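Local coordinates for protein lysine/ornithine decarboxylase (Vibrio vulnificus, PDB 2PLJ) that catalyses the decarboxylation of lysine and ornithine, the latter to putrescine, with a pyridoxal phosphate cofactor in a beta/alpha-barrel fold, at residues H129-D134 with L156-A161; D139-G144 with D164-L169. One frame throughout, in Å; residues are numbered along the deposited sequence.

Contact 1: residues H129-D134 with L156-A161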
ATOM      1  N   HIS A 129       8.450   6.160 -18.660  1.00 13.95           N
ATOM      2  CA  HIS A 129       7.021   6.160 -18.361  1.00 14.22           C
ATOM      3  C   HIS A 129       6.302   6.512 -19.657  1.00 14.19           C
ATOM      4  O   HIS A 129       6.588   7.572 -20.225  1.00 13.65           O
ATOM      5  CB  HIS A 129       6.652   7.157 -17.276  1.00 14.88           C
ATOM      6  CG  HIS A 129       5.257   6.945 -16.791  1.00 16.00           C
ATOM      7  ND1 HIS A 129       4.928   6.794 -15.460  1.00 20.30           N
ATOM      8  CD2 HIS A 129       4.107   6.767 -17.489  1.00 14.61           C
ATOM      9  CE1 HIS A 129       3.624   6.584 -15.360  1.00 15.24           C
ATOM     10  NE2 HIS A 129       3.107   6.559 -16.574  1.00 19.85           N
ATOM     11  N   PRO A 130       5.417   5.621 -20.164  1.00 14.18           N
ATOM     12  CA  PRO A 130       4.786   5.955 -21.457  1.00 14.33           C
ATOM     13  C   PRO A 130       3.800   7.107 -21.433  1.00 14.65           C
ATOM     14  O   PRO A 130       3.495   7.651 -22.502  1.00 13.94           O
ATOM     15  CB  PRO A 130       4.056   4.647 -21.869  1.00 14.65           C
ATOM     16  CG  PRO A 130       4.701   3.549 -21.016  1.00 14.88           C
ATOM     17  CD  PRO A 130       5.015   4.285 -19.693  1.00 14.85           C
ATOM     18  N   ILE A 131       3.319   7.514 -20.254  1.00 13.94           N
ATOM     19  CA  ILE A 131       2.254   8.533 -20.232  1.00 14.54           C
ATOM     20  C   ILE A 131       2.605   9.665 -19.269  1.00 14.80           C
ATOM     21  O   ILE A 131       2.633   9.468 -18.044  1.00 15.45           O
ATOM     22  CB  ILE A 131       0.890   7.925 -19.828  1.00 14.54           C
ATOM     23  CG1 ILE A 131       0.541   6.744 -20.746  1.00 14.79           C
ATOM     24  CG2 ILE A 131      -0.190   9.044 -19.809  1.00 14.71           C
ATOM     25  CD1 ILE A 131       0.124   7.085 -22.181  1.00 14.10           C
ATOM     26  N   LYS A 132       2.880  10.832 -19.849  1.00 14.22           N
ATOM     27  CA  LYS A 132       3.551  11.864 -19.087  1.00 14.63           C
ATOM     28  C   LYS A 132       2.826  13.189 -19.198  1.00 14.27           C
ATOM     29  O   LYS A 132       2.338  13.570 -20.277  1.00 14.82           O
ATOM     30  CB  LYS A 132       4.992  12.044 -19.583  1.00 13.68           C
ATOM     31  CG  LYS A 132       5.911  10.806 -19.426  1.00 13.34           C
ATOM     32  CD  LYS A 132       7.202  10.884 -20.280  1.00 14.42           C
ATOM     33  CE  LYS A 132       6.889  10.747 -21.795  1.00 14.28           C
ATOM     34  NZ  LYS A 132       5.998   9.568 -22.122  1.00 13.27           N
ATOM     35  N   ARG A 133       2.781  13.918 -18.086  1.00 13.92           N
ATOM     36  CA  ARG A 133       2.318  15.298 -18.140  1.00 14.64           C
ATOM     37  C   ARG A 133       3.456  16.158 -18.701  1.00 14.42           C
ATOM     38  O   ARG A 133       4.631  15.774 -18.604  1.00 13.82           O
ATOM     39  CB  ARG A 133       1.946  15.782 -16.743  1.00 14.35           C
ATOM     40  CG  ARG A 133       0.823  14.945 -16.149  1.00 15.24           C
ATOM     41  CD  ARG A 133       0.762  15.134 -14.655  1.00 16.27           C
ATOM     42  NE  ARG A 133       1.937  14.526 -14.045  1.00 16.67           N
ATOM     43  CZ  ARG A 133       2.046  14.233 -12.751  1.00 16.88           C
ATOM     44  NH1 ARG A 133       1.056  14.521 -11.910  1.00 16.31           N
ATOM     45  NH2 ARG A 133       3.171  13.670 -12.289  1.00 17.61           N
ATOM     46  N   ASP A 134       3.111  17.323 -19.243  1.00 15.06           N
ATOM     47  CA  ASP A 134       4.139  18.224 -19.763  1.00 16.65           C
ATOM     48  C   ASP A 134       5.249  18.421 -18.715  1.00 16.42           C
ATOM     49  O   ASP A 134       6.445  18.307 -19.053  1.00 20.06           O
ATOM     50  CB  ASP A 134       3.550  19.555 -20.236  1.00 16.32           C
ATOM     51  CG  ASP A 134       4.594  20.450 -20.867  1.00 17.96           C
ATOM     52  OD1 ASP A 134       5.179  20.038 -21.906  1.00 17.76           O
ATOM     53  OD2 ASP A 134       4.840  21.544 -20.317  1.00 17.66           O
ATOM     54  N   LEU A 156       2.883  11.223 -28.537  1.00 14.03           N
ATOM     55  CA  LEU A 156       3.850  11.764 -29.500  1.00 14.17           C
ATOM     56  C   LEU A 156       3.691  13.288 -29.643  1.00 14.41           C
ATOM     57  O   LEU A 156       4.689  14.026 -29.689  1.00 15.15           O
ATOM     58  CB  LEU A 156       3.695  11.068 -30.870  1.00 13.46           C
ATOM     59  CG  LEU A 156       4.718  11.537 -31.917  1.00 15.16           C
ATOM     60  CD1 LEU A 156       6.142  11.126 -31.509  1.00 14.05           C
ATOM     61  CD2 LEU A 156       4.320  11.042 -33.320  1.00 14.39           C
ATOM     62  N   GLU A 157       2.438  13.753 -29.714  1.00 14.91           N
ATOM     63  CA  GLU A 157       2.132  15.183 -29.885  1.00 15.24           C
ATOM     64  C   GLU A 157       2.786  16.029 -28.787  1.00 14.87           C
ATOM     65  O   GLU A 157       3.192  17.179 -29.041  1.00 14.64           O
ATOM     66  CB  GLU A 157       0.603  15.411 -29.929  1.00 16.35           C
ATOM     67  CG  GLU A 157       0.150  16.846 -30.270  1.00 19.82           C
ATOM     68  CD  GLU A 157       0.176  17.809 -29.056  1.00 26.31           C
ATOM     69  OE1 GLU A 157       0.355  17.370 -27.887  1.00 26.64           O
ATOM     70  OE2 GLU A 157       0.015  19.030 -29.274  1.00 27.94           O
ATOM     71  N   LYS A 158       2.890  15.458 -27.579  1.00 13.83           N
ATOM     72  CA  LYS A 158       3.480  16.140 -26.425  1.00 13.46           C
ATOM     73  C   LYS A 158       4.938  16.541 -26.662  1.00 14.08           C
ATOM     74  O   LYS A 158       5.474  17.380 -25.924  1.00 14.46           O
ATOM     75  CB  LYS A 158       3.394  15.258 -25.167  1.00 12.67           C
ATOM     76  CG  LYS A 158       1.973  14.877 -24.844  1.00 12.16           C
ATOM     77  CD  LYS A 158       1.908  14.189 -23.479  1.00 12.56           C
ATOM     78  CE  LYS A 158       0.471  13.741 -23.197  1.00 15.95           C
ATOM     79  NZ  LYS A 158       0.454  12.769 -22.052  1.00 13.70           N
ATOM     80  N   PHE A 159       5.578  15.902 -27.645  1.00 13.62           N
ATOM     81  CA  PHE A 159       7.006  16.127 -27.926  1.00 14.16           C
ATOM     82  C   PHE A 159       7.304  17.130 -29.043  1.00 14.13           C
ATOM     83  O   PHE A 159       8.478  17.436 -29.327  1.00 14.05           O
ATOM     84  CB  PHE A 159       7.739  14.795 -28.170  1.00 13.61           C
ATOM     85  CG  PHE A 159       7.938  14.026 -26.897  1.00 15.04           C
ATOM     86  CD1 PHE A 159       8.955  14.394 -26.025  1.00 13.02           C
ATOM     87  CD2 PHE A 159       7.026  13.020 -26.528  1.00 14.82           C
ATOM     88  CE1 PHE A 159       9.118  13.721 -24.794  1.00 16.39           C
ATOM     89  CE2 PHE A 159       7.160  12.344 -25.322  1.00 16.30           C
ATOM     90  CZ  PHE A 159       8.211  12.686 -24.447  1.00 15.76           C
ATOM     91  N   LYS A 160       6.253  17.643 -29.673  1.00 15.10           N
ATOM     92  CA  LYS A 160       6.461  18.676 -30.706  1.00 14.97           C
ATOM     93  C   LYS A 160       7.253  19.856 -30.138  1.00 15.69           C
ATOM     94  O   LYS A 160       8.199  20.374 -30.769  1.00 15.36           O
ATOM     95  CB  LYS A 160       5.116  19.151 -31.254  1.00 15.46           C
ATOM     96  CG  LYS A 160       4.431  18.137 -32.163  1.00 16.62           C
ATOM     97  CD  LYS A 160       3.115  18.730 -32.643  1.00 20.28           C
ATOM     98  CE  LYS A 160       2.499  17.938 -33.764  1.00 22.19           C
ATOM     99  NZ  LYS A 160       1.390  18.723 -34.426  1.00 24.92           N
ATOM    100  N   ALA A 161       6.855  20.284 -28.942  1.00 16.06           N
ATOM    101  CA  ALA A 161       7.460  21.442 -28.298  1.00 17.31           C
ATOM    102  C   ALA A 161       8.912  21.149 -27.873  1.00 17.23           C
ATOM    103  O   ALA A 161       9.661  22.069 -27.551  1.00 18.87           O
ATOM    104  CB  ALA A 161       6.600  21.868 -27.097  1.00 17.41           C
TER
HETATM  105  O   HOH W   1       4.168  18.309 -23.752  1.00 26.84           O

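Contact 2: residues D139-G144 with D164-L169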
ATOM      1  N   ASP A 139      10.783  18.325 -16.307  1.00 14.94           N
ATOM      2  CA  ASP A 139      11.612  17.951 -15.155  1.00 15.82           C
ATOM      3  C   ASP A 139      12.770  17.025 -15.565  1.00 15.49           C
ATOM      4  O   ASP A 139      13.911  17.222 -15.137  1.00 16.55           O
ATOM      5  CB  ASP A 139      10.785  17.223 -14.099  1.00 16.62           C
ATOM      6  CG  ASP A 139       9.678  18.088 -13.489  1.00 19.06           C
ATOM      7  OD1 ASP A 139       9.715  19.342 -13.599  1.00 20.36           O
ATOM      8  OD2 ASP A 139       8.778  17.455 -12.890  1.00 21.99           O
ATOM      9  N   ALA A 140      12.473  16.034 -16.406  1.00 14.83           N
ATOM     10  CA  ALA A 140      13.489  15.090 -16.843  1.00 14.37           C
ATOM     11  C   ALA A 140      14.495  15.806 -17.743  1.00 14.66           C
ATOM     12  O   ALA A 140      15.709  15.652 -17.550  1.00 14.12           O
ATOM     13  CB  ALA A 140      12.857  13.893 -17.560  1.00 13.37           C
ATOM     14  N   LEU A 141      13.992  16.630 -18.673  1.00 14.30           N
ATOM     15  CA  LEU A 141      14.873  17.390 -19.572  1.00 15.44           C
ATOM     16  C   LEU A 141      15.798  18.338 -18.802  1.00 15.21           C
ATOM     17  O   LEU A 141      16.960  18.502 -19.169  1.00 16.25           O
ATOM     18  CB  LEU A 141      14.050  18.170 -20.594  1.00 15.32           C
ATOM     19  CG  LEU A 141      13.538  17.312 -21.775  1.00 16.55           C
ATOM     20  CD1 LEU A 141      12.646  18.211 -22.637  1.00 19.25           C
ATOM     21  CD2 LEU A 141      14.699  16.756 -22.634  1.00 18.28           C
ATOM     22  N   ALA A 142      15.283  18.949 -17.731  1.00 16.05           N
ATOM     23  CA  ALA A 142      16.078  19.869 -16.916  1.00 16.76           C
ATOM     24  C   ALA A 142      17.294  19.177 -16.274  1.00 16.33           C
ATOM     25  O   ALA A 142      18.377  19.766 -16.209  1.00 16.81           O
ATOM     26  CB  ALA A 142      15.215  20.545 -15.836  1.00 17.73           C
ATOM     27  N   TYR A 143      17.098  17.938 -15.820  1.00 15.09           N
ATOM     28  CA  TYR A 143      18.180  17.093 -15.340  1.00 14.48           C
ATOM     29  C   TYR A 143      19.135  16.729 -16.472  1.00 14.86           C
ATOM     30  O   TYR A 143      20.342  16.703 -16.287  1.00 14.61           O
ATOM     31  CB  TYR A 143      17.579  15.832 -14.730  1.00 14.54           C
ATOM     32  CG  TYR A 143      18.523  14.695 -14.522  1.00 14.32           C
ATOM     33  CD1 TYR A 143      19.671  14.818 -13.724  1.00 14.36           C
ATOM     34  CD2 TYR A 143      18.251  13.458 -15.105  1.00 13.84           C
ATOM     35  CE1 TYR A 143      20.531  13.736 -13.533  1.00 15.97           C
ATOM     36  CE2 TYR A 143      19.084  12.373 -14.922  1.00 15.86           C
ATOM     37  CZ  TYR A 143      20.222  12.508 -14.142  1.00 16.50           C
ATOM     38  OH  TYR A 143      21.020  11.404 -13.968  1.00 16.18           O
ATOM     39  N   GLY A 144      18.572  16.477 -17.647  1.00 15.44           N
ATOM     40  CA  GLY A 144      19.357  16.204 -18.866  1.00 15.03           C
ATOM     41  C   GLY A 144      18.985  14.884 -19.542  1.00 15.89           C
ATOM     42  O   GLY A 144      19.511  14.549 -20.631  1.00 15.39           O
ATOM     43  N   ASP A 164      13.644  19.371 -30.700  1.00 20.00           N
ATOM     44  CA  ASP A 164      15.085  19.573 -30.776  1.00 20.00           C
ATOM     45  C   ASP A 164      15.888  18.868 -29.704  1.00 20.00           C
ATOM     46  O   ASP A 164      17.083  18.761 -29.796  1.00 19.42           O
ATOM     47  CB  ASP A 164      15.432  21.051 -30.694  1.00 20.00           C
ATOM     48  CG  ASP A 164      14.978  21.832 -31.915  1.00 20.00           C
ATOM     49  OD1 ASP A 164      14.674  21.249 -32.933  1.00 20.00           O
ATOM     50  OD2 ASP A 164      14.915  23.038 -31.811  1.00 20.00           O
ATOM     51  N   ASP A 165      15.187  18.390 -28.674  1.00 20.00           N
ATOM     52  CA  ASP A 165      15.815  18.018 -27.417  1.00 20.00           C
ATOM     53  C   ASP A 165      15.758  16.526 -27.081  1.00 20.00           C
ATOM     54  O   ASP A 165      16.465  16.082 -26.238  1.00 20.93           O
ATOM     55  CB  ASP A 165      15.217  18.786 -26.260  1.00 20.00           C
ATOM     56  CG  ASP A 165      15.298  20.274 -26.430  1.00 20.00           C
ATOM     57  OD1 ASP A 165      16.293  20.730 -26.981  1.00 20.00           O
ATOM     58  OD2 ASP A 165      14.342  20.958 -26.014  1.00 20.00           O
ATOM     59  N   VAL A 166      14.876  15.807 -27.726  1.00 16.96           N
ATOM     60  CA  VAL A 166      14.551  14.437 -27.327  1.00 16.02           C
ATOM     61  C   VAL A 166      14.816  13.385 -28.420  1.00 16.27           C
ATOM     62  O   VAL A 166      14.839  13.703 -29.623  1.00 15.27           O
ATOM     63  CB  VAL A 166      13.049  14.319 -26.880  1.00 16.65           C
ATOM     64  CG1 VAL A 166      12.727  15.307 -25.730  1.00 18.01           C
ATOM     65  CG2 VAL A 166      12.105  14.487 -28.071  1.00 16.87           C
ATOM     66  N   GLU A 167      14.991  12.134 -27.994  1.00 14.95           N
ATOM     67  CA  GLU A 167      14.857  10.999 -28.910  1.00 16.23           C
ATOM     68  C   GLU A 167      13.951   9.974 -28.227  1.00 14.81           C
ATOM     69  O   GLU A 167      14.020   9.793 -27.017  1.00 14.43           O
ATOM     70  CB  GLU A 167      16.204  10.383 -29.295  1.00 16.78           C
ATOM     71  CG  GLU A 167      17.081   9.988 -28.109  1.00 17.87           C
ATOM     72  CD  GLU A 167      18.452   9.424 -28.510  1.00 20.08           C
ATOM     73  OE1 GLU A 167      18.760   9.373 -29.720  1.00 24.05           O
ATOM     74  OE2 GLU A 167      19.226   9.054 -27.604  1.00 23.98           O
ATOM     75  N   LEU A 168      13.087   9.339 -29.006  1.00 13.37           N
ATOM     76  CA  LEU A 168      12.010   8.524 -28.421  1.00 13.31           C
ATOM     77  C   LEU A 168      12.160   7.026 -28.715  1.00 13.24           C
ATOM     78  O   LEU A 168      12.556   6.622 -29.828  1.00 13.87           O
ATOM     79  CB  LEU A 168      10.660   8.998 -28.991  1.00 12.80           C
ATOM     80  CG  LEU A 168      10.328  10.491 -28.808  1.00 13.36           C
ATOM     81  CD1 LEU A 168       8.982  10.772 -29.422  1.00 14.01           C
ATOM     82  CD2 LEU A 168      10.360  10.842 -27.311  1.00 14.44           C
ATOM     83  N   LEU A 169      11.805   6.211 -27.723  1.00 12.47           N
ATOM     84  CA  LEU A 169      11.611   4.776 -27.919  1.00 11.73           C
ATOM     85  C   LEU A 169      10.116   4.546 -28.088  1.00 12.56           C
ATOM     86  O   LEU A 169       9.311   5.059 -27.283  1.00 14.79           O
ATOM     87  CB  LEU A 169      12.124   3.975 -26.709  1.00 12.18           C
ATOM     88  CG  LEU A 169      13.643   4.003 -26.489  1.00 12.54           C
ATOM     89  CD1 LEU A 169      14.000   3.491 -25.064  1.00 15.25           C
ATOM     90  CD2 LEU A 169      14.368   3.209 -27.571  1.00 14.34           C
TER

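Contact 1: residues H129-D134 with L156-A161
In the beta/alpha barrel of this decarboxylase, the loop that leads from strand 125-127 into helix 134-143 meets the turn following helix 153-157, and two lysines make the junction, each reaching across from its own segment. Lys158, its chain extended beyond CG, comes from the turn and donates from NZ to Lys132 O at 2.7 Å. The ammonium stands above the carbonyl plane, 36° out of it, and not on a lone pair. Bends at chi3 (-70°) and chi4 (-49°) turn the chain of Lys132 back over its own loop, where NZ donates to His129 O at 2.8 Å, in the carbonyl plane. These bends set CE against the edge of the Phe159 ring, in its plane, 3.5 Å from CZ, the chain and the ring crossing at about a right angle.

The contact joins two successive beta-alpha units of the barrel, and Glu155 of helix 153-157 forms salt bridges with both ammonium groups, OE2 to Lys132 NZ and OE1 to Lys158 NZ. That shared carboxylate probably offsets the like charges, whose nitrogens Lys132 NZ and Lys158 NZ lie 6.4 Å apart. Lys158 NZ also bonds to Met307 O of the second subunit, which brings the dimer interface to this loop. At the start of helix 134-143, a water donates to both Asp134 OD1 and Lys158 O, each at 2.7 Å.

Contact 2: residues D139-G144 with D164-L169
Apolar contact comes first where helix 134-143 of the barrel lies against the approach to strand 167-171. Leu141 turns one methyl, CD2, onto Val166 CG1 at 3.9 Å, and the two side chains cross at about a right angle. The leucine CG lies anti to its carbonyl carbon (chi1 -79°), while chi2 of 175° sends CD1 on in line with the chain and turns CD2 to the side, where it meets Val166. Val166 offers CG1, likewise anti to the carbonyl carbon.

The next kind of contact is carbon against the polar chain just before the strand. The same methyl lies 4.2 Å from Asp165 CB and 4.1 Å from Asp165 O, so a single carbon of Leu141 meets the aspartate by its methylene and its carbonyl oxygen, both in loose contact. No hydrogen bond or salt bridge joins the two segments. Their backbones stay well apart, the nearest CA atoms being those of Leu141 and Asp165 at 7.9 Å.

Backbone bonds stay within each element and its sheet. Gly144 N closes the last turn of the helix on Ala140 O at 3.0 Å, and its positive phi of 125° takes the chain out of the helix toward strand 147-150. On the other side Glu167 and Leu169 bond to that strand and Leu168 to strand 207-212, which places 167-171 inside the parallel sheet of the barrel. Phe148 of strand 147-150 touches both Ala140 and Val166, filling in beneath the helix.

With one methyl of Leu141 making every contact from the helix side and no polar bond to fix direction or distance, this helix-to-strand contact probably rests on dispersion and some exclusion of water, and its geometry is probably set chiefly by the neighbouring sheet and helix.

Contacts 1 and 2 illustrate how the chemistry around one helix of a barrel can change along its length: contact 1 lies just ahead of helix 134-143, contact 2 near its end. Contact 1 is mostly buried and polar, two charged side chains satisfied by carbonyls and a carboxylate beside the second subunit. The other, 139-144 with 164-169, is partly buried, apolar and untouched by the second subunit. Their centres lie 10 Å apart, and the Phe159 ring bridges them, CD1 reaching Val166 CG2 at 3.8 Å. Leu156 CD1 likewise packs on Leu168 CD1 at 3.5 Å, joining helix 153-157 to the strand that follows it.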